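Local coordinates for protein putative S41 protease (Bacteroides fragilis NCTC 9343, PDB 3K50) that probably hydrolyses peptide bonds as a serine peptidase of family S41, with a PDZ domain that may take part in substrate binding, at residues I17-V22 and D340-N345; K44-L49 and S61-L66; M116-Y121 and S134-Q139; Y74-T79 and T163-S168. One frame throughout, in Å; residues are numbered along the deposited sequence.

Interaction 1 of 4, residues I17-V22 and D340-N345; sequences IWIDSV and DRFILN
Trp18 brings CZ3, at the far end of its six-membered ring, to 3.9 Å from Phe342 CE1. The indole reaches the strand because its CG stands anti to the backbone N (chi1 -177°), which carries the ring outward from the first turn of helix 18-26. The two rings are steeply inclined, planes 80° apart and centroids 5.8 Å apart, an oblique aromatic pair. His337 completes the aromatic group, meeting Trp18 edge-to-face and also touching Phe342.

Trp18, Ile19 and Val22 all turn toward the strand, where Leu344 meets them: its CB packs 4.2 Å from Trp18 CZ3, and its CD2 lies 4.0 Å from Ile19 CG1, the two aliphatic chains crossing at about a right angle. Val22, modelled in two conformers, also touches Leu344 CD2, though which methyl does so is doubtful. Branched and aromatic side chains suit this place because they fill the space between backbones whose short-segment axes come no closer than 10.9 Å. Ile63 of strand 62-65 and residues of helix 45-52 touch the same apolar groups.

No hydrogen bond crosses between the two segments. The N-terminal helix is therefore held on the sheet of the peptidase region by shape and the hydrophobic effect, with no directional bond between 17-22 and 340-345 to fix its orientation.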
loop_
_atom_site.group_PDB
_atom_site.type_symbol
_atom_site.label_atom_id
_atom_site.label_comp_id
_atom_site.label_asym_id
_atom_site.label_seq_id
_atom_site.Cartn_x
_atom_site.Cartn_y
_atom_site.Cartn_z
ATOM N N ILE A 17 22.444 24.842 -1.332
ATOM C CA ILE A 17 21.045 24.437 -1.555
ATOM C C ILE A 17 20.787 23.147 -0.769
ATOM O O ILE A 17 21.498 22.169 -0.950
ATOM C CB ILE A 17 20.734 24.212 -3.056
ATOM C CG1 ILE A 17 20.829 25.557 -3.819
ATOM C CG2 ILE A 17 19.364 23.551 -3.227
ATOM C CD1 ILE A 17 20.694 25.463 -5.344
ATOM N N TRP A 18 19.773 23.162 0.095
ATOM C CA TRP A 18 19.512 22.050 0.995
ATOM C C TRP A 18 19.403 20.651 0.359
ATOM O O TRP A 18 20.000 19.672 0.847
ATOM C CB TRP A 18 18.210 22.337 1.746
ATOM C CG TRP A 18 17.829 21.307 2.779
ATOM C CD1 TRP A 18 18.311 21.219 4.044
ATOM C CD2 TRP A 18 16.855 20.241 2.644
ATOM N NE1 TRP A 18 17.724 20.147 4.705
ATOM C CE2 TRP A 18 16.820 19.547 3.870
ATOM C CE3 TRP A 18 16.043 19.795 1.601
ATOM C CZ2 TRP A 18 15.987 18.469 4.086
ATOM C CZ3 TRP A 18 15.197 18.724 1.832
ATOM C CH2 TRP A 18 15.187 18.068 3.058
ATOM N N ILE A 19 18.602 20.550 -0.700
ATOM C CA ILE A 19 18.294 19.261 -1.308
ATOM C C ILE A 19 19.589 18.627 -1.846
ATOM O O ILE A 19 19.806 17.454 -1.690
ATOM C CB ILE A 19 17.118 19.369 -2.343
ATOM C CG1 ILE A 19 16.701 17.987 -2.819
ATOM C CG2 ILE A 19 17.521 20.247 -3.515
ATOM C CD1 ILE A 19 15.396 17.950 -3.549
ATOM N N ASP A 20 20.486 19.440 -2.385
ATOM C CA ASP A 20 21.764 18.931 -2.881
ATOM C C ASP A 20 22.632 18.439 -1.726
ATOM O O ASP A 20 23.218 17.374 -1.787
ATOM C CB ASP A 20 22.552 20.025 -3.597
ATOM C CG ASP A 20 23.894 19.521 -4.123
ATOM O OD1 ASP A 20 23.900 18.807 -5.132
ATOM O OD2 ASP A 20 24.940 19.855 -3.538
ATOM N N SER A 21 22.568 19.150 -0.608
ATOM C CA SER A 21 23.352 18.814 0.569
ATOM C C SER A 21 22.816 17.596 1.296
ATOM O O SER A 21 23.579 16.680 1.502
ATOM C CB SER A 21 23.473 20.019 1.503
ATOM O OG SER A 21 22.199 20.497 1.855
ATOM N N VAL A 22 21.532 17.567 1.667
ATOM C CA VAL A 22 20.960 16.408 2.303
ATOM C C VAL A 22 21.219 15.154 1.438
ATOM O O VAL A 22 21.501 14.103 1.986
ATOM C CB VAL A 22 19.467 16.612 2.624
ATOM C CG1 VAL A 22 18.678 16.858 1.352
ATOM C CG2 VAL A 22 18.921 15.393 3.393
ATOM N N ASP A 340 10.881 25.387 3.461
ATOM C CA ASP A 340 10.007 25.369 2.281
ATOM C C ASP A 340 8.894 24.356 2.292
ATOM O O ASP A 340 8.330 24.052 1.253
ATOM C CB ASP A 340 10.850 25.178 1.021
ATOM C CG ASP A 340 11.729 26.357 0.729
ATOM O OD1 ASP A 340 11.449 27.467 1.251
ATOM O OD2 ASP A 340 12.685 26.185 -0.060
ATOM N N ARG A 341 8.609 23.775 3.441
ATOM C CA ARG A 341 7.470 22.894 3.575
ATOM C C ARG A 341 7.332 21.764 2.517
ATOM O O ARG A 341 6.291 21.587 1.925
ATOM C CB ARG A 341 6.175 23.724 3.634
ATOM C CG ARG A 341 6.182 24.758 4.789
ATOM C CD ARG A 341 4.806 25.420 5.065
ATOM N NE ARG A 341 3.684 24.466 5.197
ATOM C CZ ARG A 341 3.389 23.724 6.277
ATOM N NH1 ARG A 341 4.137 23.768 7.380
ATOM N NH2 ARG A 341 2.334 22.904 6.246
ATOM N N PHE A 342 8.391 21.014 2.265
ATOM C CA PHE A 342 8.216 19.787 1.515
ATOM C C PHE A 342 9.043 18.729 2.220
ATOM O O PHE A 342 9.877 19.029 3.071
ATOM C CB PHE A 342 8.611 19.915 0.045
ATOM C CG PHE A 342 10.087 20.137 -0.202
ATOM C CD1 PHE A 342 10.951 19.068 -0.375
ATOM C CD2 PHE A 342 10.577 21.417 -0.358
ATOM C CE1 PHE A 342 12.293 19.279 -0.684
ATOM C CE2 PHE A 342 11.908 21.652 -0.650
ATOM C CZ PHE A 342 12.775 20.587 -0.816
ATOM N N ILE A 343 8.759 17.495 1.871
ATOM C CA ILE A 343 9.438 16.323 2.410
ATOM C C ILE A 343 10.119 15.616 1.246
ATOM O O ILE A 343 9.466 15.374 0.205
ATOM C CB ILE A 343 8.465 15.311 3.016
ATOM C CG1 ILE A 343 7.625 15.925 4.152
ATOM C CG2 ILE A 343 9.242 14.049 3.513
ATOM C CD1 ILE A 343 6.430 15.085 4.517
ATOM N N LEU A 344 11.411 15.334 1.441
ATOM C CA LEU A 344 12.253 14.535 0.534
ATOM C C LEU A 344 12.283 13.126 1.093
ATOM O O LEU A 344 12.838 12.917 2.171
ATOM C CB LEU A 344 13.677 15.052 0.487
ATOM C CG LEU A 344 14.746 14.200 -0.250
ATOM C CD1 LEU A 344 14.257 13.893 -1.683
ATOM C CD2 LEU A 344 16.109 14.899 -0.298
ATOM N N ASN A 345 11.586 12.201 0.424
ATOM C CA ASN A 345 11.593 10.786 0.766
ATOM C C ASN A 345 12.749 10.215 -0.049
ATOM O O ASN A 345 12.629 10.027 -1.258
ATOM C CB ASN A 345 10.267 10.131 0.445
ATOM C CG ASN A 345 9.165 10.531 1.442
ATOM O OD1 ASN A 345 8.213 11.248 1.106
ATOM N ND2 ASN A 345 9.337 10.121 2.676
#

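Interaction 2 of 4, residues K44-L49 and S61-L66; sequences KPEAFL and SKIDSL
Glu46 OE2 receives a hydrogen bond of 3.0 Å from a water that also donates to Ile63 O, 3.1 Å from the same water oxygen, making a bridge between helix and strand where no direct hydrogen bond exists. The carboxylate gets there by a bend at chi2 (80°), which folds the acid back over the strand. Glu46 CG rests against Ile63 CB, and the carboxylate itself lies along the isoleucine, Glu46 OE2 3.6 Å from Ile63 CG2.

Ile63 is the centre of the apolar packing. Its CG1 is pressed to the helix backbone, 3.7 Å from Glu46 N, while Ile63 CD1 meets Pro45 CB at 4.0 Å. Proline fits the first turn of a helix, where its missing N-H costs no hydrogen bond. A turn later Leu49, with CG anti to the backbone N (chi1 -172°), brings CD2 to 3.5 Å from Lys62 CA and also reaches Ser61 O. The helix runs nearly antiparallel to the strand, at 169°. On the strand's other side Lys62 NZ bonds to the syn lone pair of Asp64 OD2 at 2.6 Å in a salt bridge. Ser61, on the helix side, has its OG bonded to Asp57 OD2 and Val347 N.

The contact thus combines an apolar seam with a hydrated rim, and an acid in the first helical turn is probably favoured by the helix dipole.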
loop_
_atom_site.group_PDB
_atom_site.type_symbol
_atom_site.label_atom_id
_atom_site.label_comp_id
_atom_site.label_asym_id
_atom_site.label_seq_id
_atom_site.Cartn_x
_atom_site.Cartn_y
_atom_site.Cartn_z
ATOM N N LYS A 44 11.843 23.738 -9.107
ATOM C CA LYS A 44 11.131 22.971 -8.093
ATOM C C LYS A 44 11.970 21.792 -7.595
ATOM O O LYS A 44 12.744 21.228 -8.374
ATOM C CB LYS A 44 9.843 22.407 -8.648
ATOM C CG LYS A 44 8.816 23.449 -8.922
ATOM C CD LYS A 44 7.651 22.875 -9.698
ATOM C CE LYS A 44 6.868 21.797 -9.001
ATOM N NZ LYS A 44 5.587 21.574 -9.746
ATOM N N PRO A 45 11.824 21.427 -6.300
ATOM C CA PRO A 45 12.554 20.300 -5.743
ATOM C C PRO A 45 12.341 19.032 -6.566
ATOM O O PRO A 45 13.301 18.280 -6.748
ATOM C CB PRO A 45 11.970 20.153 -4.325
ATOM C CG PRO A 45 10.848 21.083 -4.229
ATOM C CD PRO A 45 10.985 22.089 -5.283
ATOM N N GLU A 46 11.123 18.837 -7.098
ATOM C CA GLU A 46 10.800 17.736 -8.004
ATOM C C GLU A 46 11.739 17.689 -9.183
ATOM O O GLU A 46 12.245 16.624 -9.541
ATOM C CB GLU A 46 9.371 17.827 -8.544
ATOM C CG GLU A 46 8.254 17.565 -7.527
ATOM C CD GLU A 46 7.906 18.760 -6.600
ATOM O OE1 GLU A 46 8.683 19.749 -6.550
ATOM O OE2 GLU A 46 6.844 18.689 -5.921
ATOM N N ALA A 47 12.034 18.847 -9.760
ATOM C CA ALA A 47 12.869 18.909 -10.957
ATOM C C ALA A 47 14.324 18.688 -10.594
ATOM O O ALA A 47 15.052 18.036 -11.348
ATOM C CB ALA A 47 12.686 20.262 -11.703
ATOM N N PHE A 48 14.750 19.243 -9.460
ATOM C CA PHE A 48 16.090 19.022 -9.018
ATOM C C PHE A 48 16.273 17.516 -8.846
ATOM O O PHE A 48 17.271 16.932 -9.360
ATOM C CB PHE A 48 16.397 19.712 -7.666
ATOM C CG PHE A 48 17.762 19.427 -7.172
ATOM C CD1 PHE A 48 18.821 20.249 -7.519
ATOM C CD2 PHE A 48 18.026 18.296 -6.425
ATOM C CE1 PHE A 48 20.138 19.962 -7.084
ATOM C CE2 PHE A 48 19.345 17.989 -6.021
ATOM C CZ PHE A 48 20.393 18.825 -6.346
ATOM N N LEU A 49 15.331 16.899 -8.125
ATOM C CA LEU A 49 15.415 15.466 -7.791
ATOM C C LEU A 49 15.547 14.574 -9.017
ATOM O O LEU A 49 16.365 13.655 -9.043
ATOM C CB LEU A 49 14.221 15.010 -6.970
ATOM C CG LEU A 49 14.296 13.581 -6.411
ATOM C CD1 LEU A 49 15.483 13.417 -5.478
ATOM C CD2 LEU A 49 13.025 13.232 -5.700
ATOM N N SER A 61 12.979 7.536 -4.768
ATOM C CA SER A 61 13.024 8.805 -4.077
ATOM C C SER A 61 11.978 9.719 -4.639
ATOM O O SER A 61 11.759 9.757 -5.844
ATOM C CB SER A 61 14.393 9.445 -4.270
ATOM O OG SER A 61 15.393 8.627 -3.737
ATOM N N LYS A 62 11.356 10.527 -3.781
ATOM C CA LYS A 62 10.336 11.441 -4.272
ATOM C C LYS A 62 10.035 12.600 -3.318
ATOM O O LYS A 62 10.360 12.545 -2.140
ATOM C CB LYS A 62 9.042 10.694 -4.514
ATOM C CG LYS A 62 8.455 10.064 -3.327
ATOM C CD LYS A 62 7.444 8.993 -3.761
ATOM C CE LYS A 62 6.668 8.395 -2.574
ATOM N NZ LYS A 62 5.819 9.420 -1.851
ATOM N N ILE A 63 9.418 13.639 -3.872
ATOM C CA ILE A 63 9.028 14.834 -3.121
ATOM C C ILE A 63 7.549 14.707 -2.773
ATOM O O ILE A 63 6.724 14.340 -3.622
ATOM C CB ILE A 63 9.253 16.148 -3.920
ATOM C CG1 ILE A 63 10.713 16.301 -4.401
ATOM C CG2 ILE A 63 8.740 17.383 -3.103
ATOM C CD1 ILE A 63 11.801 16.306 -3.277
ATOM N N ASP A 64 7.237 14.992 -1.520
ATOM C CA ASP A 64 5.873 15.057 -1.004
ATOM C C ASP A 64 5.676 16.379 -0.252
ATOM O O ASP A 64 6.574 16.871 0.454
ATOM C CB ASP A 64 5.600 13.893 -0.069
ATOM C CG ASP A 64 5.350 12.596 -0.821
ATOM O OD1 ASP A 64 4.565 12.597 -1.794
ATOM O OD2 ASP A 64 5.927 11.568 -0.442
ATOM N N SER A 65 4.492 16.949 -0.402
ATOM C CA SER A 65 4.176 18.208 0.259
ATOM C C SER A 65 4.011 17.999 1.748
ATOM O O SER A 65 3.673 16.909 2.189
ATOM C CB SER A 65 2.907 18.842 -0.333
ATOM O OG SER A 65 3.181 19.354 -1.634
ATOM N N LEU A 66 4.326 19.039 2.512
ATOM C CA LEU A 66 4.136 19.015 3.936
ATOM C C LEU A 66 2.808 19.717 4.145
ATOM O O LEU A 66 2.734 20.916 3.960
ATOM C CB LEU A 66 5.247 19.775 4.630
ATOM C CG LEU A 66 5.276 19.645 6.151
ATOM C CD1 LEU A 66 5.612 18.214 6.589
ATOM C CD2 LEU A 66 6.290 20.617 6.680
HETATM O O HOH W 1 5.150 16.292 -5.411
#

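Interaction 3 of 4, residues M116-Y121 and S134-Q139; sequences MMNGDY and STRQLQ
Main-chain hydrogen bonds pair Met116 with Gln139 and Asn118 with Gln137. Gln139 N donates to Met116 O at 3.0 Å, and the return bond from Met116 N to Gln139 O is weak. The firmer link is Asn118 N to Gln137 O, 2.6 Å long and nearly straight at 175°. Between them, Met117 and Leu138 form a non-hydrogen-bonded pair. From Met117 the chain makes a type I' turn to Asp120, for which Asn118-Gly119 is a classic sequence because both residues take positive phi. A water accepts from Gly119 N and donates to Gln137 O.

Side-chain hydrogen bonds converge on Asn118 OD1. Arg136 NE gives it a bond of 3.0 Å and Gln137 N one of 3.1 Å, from opposite faces of the amide plane, while Arg136 NH2 adds a weak third. Bends at chi2 (-59°) and chi3 bring the guanidinium back to Asn118, its plane 3° from that of the amide. Glu129 takes its NH1 in a salt bridge.

Van der Waals contacts lie beside this network. CB of Met117, a selenomethionine, sits over one face of the Arg136 guanidinium, and its SE is 3.3 Å from Arg136 NH1. The apolar contact is that of Met117 CG, 3.6 Å from Leu138 CD2, the two side chains pointing the same way.

With two sound bonds and a weak third on one amide oxygen, the Asn118 side chain is well fixed, tying the tight turn to the neighbouring strand of the PDZ domain, and the arginine's charge would probably polarise that carbonyl.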
loop_
_atom_site.group_PDB
_atom_site.type_symbol
_atom_site.label_atom_id
_atom_site.label_comp_id
_atom_site.label_asym_id
_atom_site.label_seq_id
_atom_site.Cartn_x
_atom_site.Cartn_y
_atom_site.Cartn_z
HETATM N N MSE A 116 -24.240 8.413 -11.556
HETATM C CA MSE A 116 -24.628 9.824 -11.753
HETATM C C MSE A 116 -24.363 10.616 -10.502
HETATM O O MSE A 116 -24.388 10.054 -9.394
HETATM C CB MSE A 116 -26.112 9.936 -12.016
HETATM C CG MSE A 116 -26.589 9.009 -13.084
HETATM SE SE MSE A 116 -26.285 9.620 -14.852
HETATM C CE MSE A 116 -28.142 10.234 -14.910
HETATM N N MSE A 117 -24.080 11.911 -10.676
HETATM C CA MSE A 117 -23.924 12.853 -9.570
HETATM C C MSE A 117 -24.871 14.001 -9.807
HETATM O O MSE A 117 -24.750 14.726 -10.792
HETATM C CB MSE A 117 -22.511 13.388 -9.463
HETATM C CG MSE A 117 -21.546 12.387 -9.018
HETATM SE SE MSE A 117 -19.842 13.173 -8.512
HETATM C CE MSE A 117 -19.214 13.834 -10.299
ATOM N N ASN A 118 -25.810 14.183 -8.893
ATOM C CA ASN A 118 -26.827 15.244 -9.036
ATOM C C ASN A 118 -27.437 15.302 -10.432
ATOM O O ASN A 118 -27.492 16.365 -11.066
ATOM C CB ASN A 118 -26.250 16.600 -8.623
ATOM C CG ASN A 118 -26.127 16.721 -7.118
ATOM O OD1 ASN A 118 -25.075 16.435 -6.570
ATOM N ND2 ASN A 118 -27.248 17.048 -6.429
ATOM N N GLY A 119 -27.877 14.136 -10.909
ATOM C CA GLY A 119 -28.516 14.013 -12.216
ATOM C C GLY A 119 -27.621 14.140 -13.438
ATOM O O GLY A 119 -28.107 14.029 -14.538
ATOM N N ASP A 120 -26.319 14.351 -13.274
ATOM C CA ASP A 120 -25.439 14.485 -14.421
ATOM C C ASP A 120 -24.430 13.333 -14.505
ATOM O O ASP A 120 -23.984 12.794 -13.486
ATOM C CB ASP A 120 -24.666 15.804 -14.330
ATOM C CG ASP A 120 -25.556 17.039 -14.410
ATOM O OD1 ASP A 120 -26.801 16.928 -14.529
ATOM O OD2 ASP A 120 -24.976 18.142 -14.357
ATOM N N TYR A 121 -24.031 12.999 -15.726
ATOM C CA TYR A 121 -23.077 11.926 -15.964
ATOM C C TYR A 121 -21.685 12.273 -15.472
ATOM O O TYR A 121 -21.364 13.434 -15.234
ATOM C CB TYR A 121 -23.013 11.594 -17.453
ATOM C CG TYR A 121 -24.278 10.952 -17.953
ATOM C CD1 TYR A 121 -24.566 9.623 -17.662
ATOM C CD2 TYR A 121 -25.185 11.665 -18.710
ATOM C CE1 TYR A 121 -25.725 9.028 -18.105
ATOM C CE2 TYR A 121 -26.348 11.076 -19.168
ATOM C CZ TYR A 121 -26.614 9.763 -18.860
ATOM O OH TYR A 121 -27.778 9.185 -19.314
ATOM N N SER A 134 -18.903 19.472 -2.167
ATOM C CA SER A 134 -20.052 19.620 -1.290
ATOM C C SER A 134 -20.863 18.322 -1.278
ATOM O O SER A 134 -20.427 17.314 -1.870
ATOM C CB SER A 134 -20.919 20.803 -1.769
ATOM O OG SER A 134 -21.308 20.582 -3.120
ATOM N N THR A 135 -22.005 18.336 -0.567
ATOM C CA THR A 135 -22.912 17.216 -0.504
ATOM C C THR A 135 -23.354 16.920 -1.923
ATOM O O THR A 135 -23.519 17.848 -2.699
ATOM C CB THR A 135 -24.118 17.554 0.376
ATOM O OG1 THR A 135 -23.651 17.790 1.709
ATOM C CG2 THR A 135 -25.122 16.416 0.393
ATOM N N ARG A 136 -23.513 15.644 -2.278
ATOM C CA ARG A 136 -23.908 15.250 -3.631
ATOM C C ARG A 136 -24.997 14.218 -3.571
ATOM O O ARG A 136 -25.133 13.489 -2.589
ATOM C CB ARG A 136 -22.741 14.601 -4.416
ATOM C CG ARG A 136 -21.373 15.269 -4.368
ATOM C CD ARG A 136 -21.397 16.684 -4.884
ATOM N NE ARG A 136 -22.169 16.819 -6.127
ATOM C CZ ARG A 136 -21.682 16.643 -7.360
ATOM N NH1 ARG A 136 -20.395 16.331 -7.567
ATOM N NH2 ARG A 136 -22.493 16.802 -8.409
ATOM N N GLN A 137 -25.755 14.133 -4.649
ATOM C CA GLN A 137 -26.777 13.111 -4.807
ATOM C C GLN A 137 -26.196 12.132 -5.808
ATOM O O GLN A 137 -25.807 12.544 -6.902
ATOM C CB GLN A 137 -28.091 13.679 -5.330
ATOM C CG GLN A 137 -28.858 14.462 -4.289
ATOM C CD GLN A 137 -29.188 13.611 -3.066
ATOM O OE1 GLN A 137 -28.971 14.039 -1.930
ATOM N NE2 GLN A 137 -29.660 12.377 -3.298
ATOM N N LEU A 138 -26.167 10.849 -5.450
ATOM C CA LEU A 138 -25.580 9.851 -6.327
ATOM C C LEU A 138 -26.554 8.779 -6.780
ATOM O O LEU A 138 -27.387 8.331 -5.988
ATOM C CB LEU A 138 -24.428 9.154 -5.578
ATOM C CG LEU A 138 -23.322 10.007 -4.934
ATOM C CD1 LEU A 138 -22.224 9.133 -4.270
ATOM C CD2 LEU A 138 -22.676 11.018 -5.922
ATOM N N GLN A 139 -26.486 8.395 -8.053
ATOM C CA GLN A 139 -27.160 7.181 -8.526
ATOM C C GLN A 139 -26.065 6.104 -8.434
ATOM O O GLN A 139 -24.971 6.319 -8.902
ATOM C CB GLN A 139 -27.681 7.294 -9.954
ATOM C CG GLN A 139 -28.415 6.039 -10.431
ATOM C CD GLN A 139 -29.034 6.190 -11.817
ATOM O OE1 GLN A 139 -28.338 6.443 -12.796
ATOM N NE2 GLN A 139 -30.359 6.015 -11.898
HETATM O O HOH W 2 -27.736 11.814 -9.134
#

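Interaction 4 of 4, residues Y74-T79 and T163-S168; sequences YGFDYT and TTMPAS
The two backbones come closest at Tyr74 and Ser168, 4.5 Å between CA atoms, without a hydrogen bond between the segments, and Gly75 then turns the chain into strand 76-82 at angles where a beta carbon would crowd Tyr74 O.

The phenol ring of Tyr74 is held between two side chains. On one face the methyl of Met165, a selenomethionine, stands over the ring centre, with Met165 CE 3.5 Å from the centroid and 11° off the normal, a CH-pi contact. Met165 runs extended from its backbone and bends only at chi3 (58°), which sets the methyl down on the ring. Its SE lies obliquely to both Tyr74 and Phe76, 4.0 Å from Phe76 CE1, making Met-aromatic contacts with the two rings; a long, flexible, polarisable side chain suits this position. On the opposite face Ser168 CB, offset toward the rim, lies 4.1 Å from the Tyr74 centroid. At the ring edge, in its plane, Pro166 O is 3.3 Å from Tyr74 CE1. This buried carbonyl has no hydrogen-bond partner in the model, so the weakly positive C-H edge probably offers only slight electrostatic compensation.

Strands 76-82 and 154-165 are outermost in the five-stranded antiparallel sheet; the start of 76-82 meets the end of 154-165, consistent with a sheet that curls toward closure, as in PDZ domains. Helix 102-105 packs against Met165, Pro166 and Phe76, while Tyr74 OH bonds to Ser134 O beside strand 136-146.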
loop_
_atom_site.group_PDB
_atom_site.type_symbol
_atom_site.label_atom_id
_atom_site.label_comp_id
_atom_site.label_asym_id
_atom_site.label_seq_id
_atom_site.Cartn_x
_atom_site.Cartn_y
_atom_site.Cartn_z
ATOM N N TYR A 74 -13.748 12.619 -0.050
ATOM C CA TYR A 74 -15.008 11.920 0.272
ATOM C C TYR A 74 -14.764 10.553 0.960
ATOM O O TYR A 74 -15.659 9.995 1.588
ATOM C CB TYR A 74 -15.826 11.733 -0.993
ATOM C CG TYR A 74 -16.497 12.998 -1.536
ATOM C CD1 TYR A 74 -17.468 13.689 -0.793
ATOM C CD2 TYR A 74 -16.219 13.438 -2.806
ATOM C CE1 TYR A 74 -18.101 14.853 -1.310
ATOM C CE2 TYR A 74 -16.862 14.549 -3.355
ATOM C CZ TYR A 74 -17.792 15.247 -2.611
ATOM O OH TYR A 74 -18.382 16.316 -3.187
ATOM N N GLY A 75 -13.555 10.032 0.818
ATOM C CA GLY A 75 -13.140 8.813 1.471
ATOM C C GLY A 75 -13.265 7.569 0.612
ATOM O O GLY A 75 -13.374 6.467 1.168
ATOM N N PHE A 76 -13.280 7.688 -0.723
ATOM C CA PHE A 76 -13.282 6.465 -1.551
ATOM C C PHE A 76 -12.333 6.532 -2.731
ATOM O O PHE A 76 -12.047 7.602 -3.240
ATOM C CB PHE A 76 -14.672 6.120 -2.048
ATOM C CG PHE A 76 -15.219 7.097 -3.108
ATOM C CD1 PHE A 76 -15.824 8.269 -2.734
ATOM C CD2 PHE A 76 -15.115 6.800 -4.471
ATOM C CE1 PHE A 76 -16.319 9.148 -3.683
ATOM C CE2 PHE A 76 -15.572 7.683 -5.414
ATOM C CZ PHE A 76 -16.191 8.850 -5.017
ATOM N N ASP A 77 -11.831 5.376 -3.139
ATOM C CA ASP A 77 -11.035 5.259 -4.361
ATOM C C ASP A 77 -11.870 4.577 -5.401
ATOM O O ASP A 77 -12.767 3.800 -5.074
ATOM C CB ASP A 77 -9.758 4.437 -4.153
ATOM C CG ASP A 77 -8.743 5.140 -3.292
ATOM O OD1 ASP A 77 -8.818 6.397 -3.230
ATOM O OD2 ASP A 77 -7.893 4.436 -2.661
ATOM N N TYR A 78 -11.542 4.812 -6.668
ATOM C CA TYR A 78 -12.326 4.284 -7.754
ATOM C C TYR A 78 -11.557 4.062 -9.055
ATOM O O TYR A 78 -10.435 4.466 -9.171
ATOM C CB TYR A 78 -13.431 5.290 -8.074
ATOM C CG TYR A 78 -12.865 6.576 -8.635
ATOM C CD1 TYR A 78 -12.439 7.589 -7.785
ATOM C CD2 TYR A 78 -12.714 6.764 -10.001
ATOM C CE1 TYR A 78 -11.906 8.746 -8.259
ATOM C CE2 TYR A 78 -12.151 7.921 -10.495
ATOM C CZ TYR A 78 -11.758 8.919 -9.611
ATOM O OH TYR A 78 -11.204 10.090 -10.065
ATOM N N THR A 79 -12.231 3.481 -10.039
ATOM C CA THR A 79 -11.715 3.310 -11.391
ATOM C C THR A 79 -12.849 3.576 -12.311
ATOM O O THR A 79 -13.946 3.058 -12.087
ATOM C CB THR A 79 -11.335 1.874 -11.712
ATOM O OG1 THR A 79 -10.418 1.388 -10.734
ATOM C CG2 THR A 79 -10.714 1.786 -13.139
ATOM N N THR A 163 -28.245 7.621 -3.158
ATOM C CA THR A 163 -27.888 8.007 -1.827
ATOM C C THR A 163 -27.354 9.421 -1.843
ATOM O O THR A 163 -26.991 9.974 -2.919
ATOM C CB THR A 163 -26.823 7.065 -1.244
ATOM O OG1 THR A 163 -26.607 7.407 0.123
ATOM C CG2 THR A 163 -25.513 7.200 -2.013
ATOM N N THR A 164 -27.331 10.007 -0.644
ATOM C CA THR A 164 -26.790 11.347 -0.421
ATOM C C THR A 164 -25.445 11.223 0.250
ATOM O O THR A 164 -25.353 10.595 1.316
ATOM C CB THR A 164 -27.714 12.150 0.494
ATOM O OG1 THR A 164 -28.991 12.204 -0.136
ATOM C CG2 THR A 164 -27.170 13.565 0.732
HETATM N N MSE A 165 -24.405 11.799 -0.366
HETATM C CA MSE A 165 -23.060 11.744 0.176
HETATM C C MSE A 165 -22.717 13.087 0.793
HETATM O O MSE A 165 -22.769 14.109 0.116
HETATM C CB MSE A 165 -22.013 11.403 -0.891
HETATM C CG MSE A 165 -20.682 11.150 -0.272
HETATM SE SE MSE A 165 -19.450 10.338 -1.463
HETATM C CE MSE A 165 -19.446 11.678 -2.867
ATOM N N PRO A 166 -22.316 13.094 2.074
ATOM C CA PRO A 166 -21.997 14.390 2.686
ATOM C C PRO A 166 -20.750 15.031 2.089
ATOM O O PRO A 166 -20.003 14.367 1.337
ATOM C CB PRO A 166 -21.785 14.057 4.179
ATOM C CG PRO A 166 -22.140 12.629 4.358
ATOM C CD PRO A 166 -22.149 11.967 3.003
ATOM N N ALA A 167 -20.529 16.310 2.418
ATOM C CA ALA A 167 -19.396 17.065 1.893
ATOM C C ALA A 167 -18.085 16.439 2.323
ATOM O O ALA A 167 -17.984 15.845 3.407
ATOM C CB ALA A 167 -19.460 18.554 2.323
ATOM N N SER A 168 -17.079 16.559 1.461
ATOM C CA SER A 168 -15.773 16.039 1.787
ATOM C C SER A 168 -15.168 16.670 3.038
ATOM O O SER A 168 -15.565 17.745 3.451
ATOM C CB SER A 168 -14.824 16.249 0.620
ATOM O OG SER A 168 -14.832 17.576 0.166
#

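All four contacts are partly buried, and they form two clusters. Interactions 1 and 2, with centres 8 Å apart, place two N-terminal helices on adjacent strands of one sheet: the first is wholly apolar, the second adds a water bridge at its exposed rim. Backbone bonds from Ile343 and Asn345 to Asp64 and Lys62 join them. Interactions 3 and 4, 10 Å apart between centres, share the other antiparallel sheet and meet through Gln137 with Thr164 and Ser134 with Tyr74. Interaction 3, at a solvent-facing turn, depends on hydrogen bonds, whereas interaction 4 relies on aromatic and selenomethionine packing. The clusters do not touch: interactions 1 and 3 lie about 42 Å apart between centres.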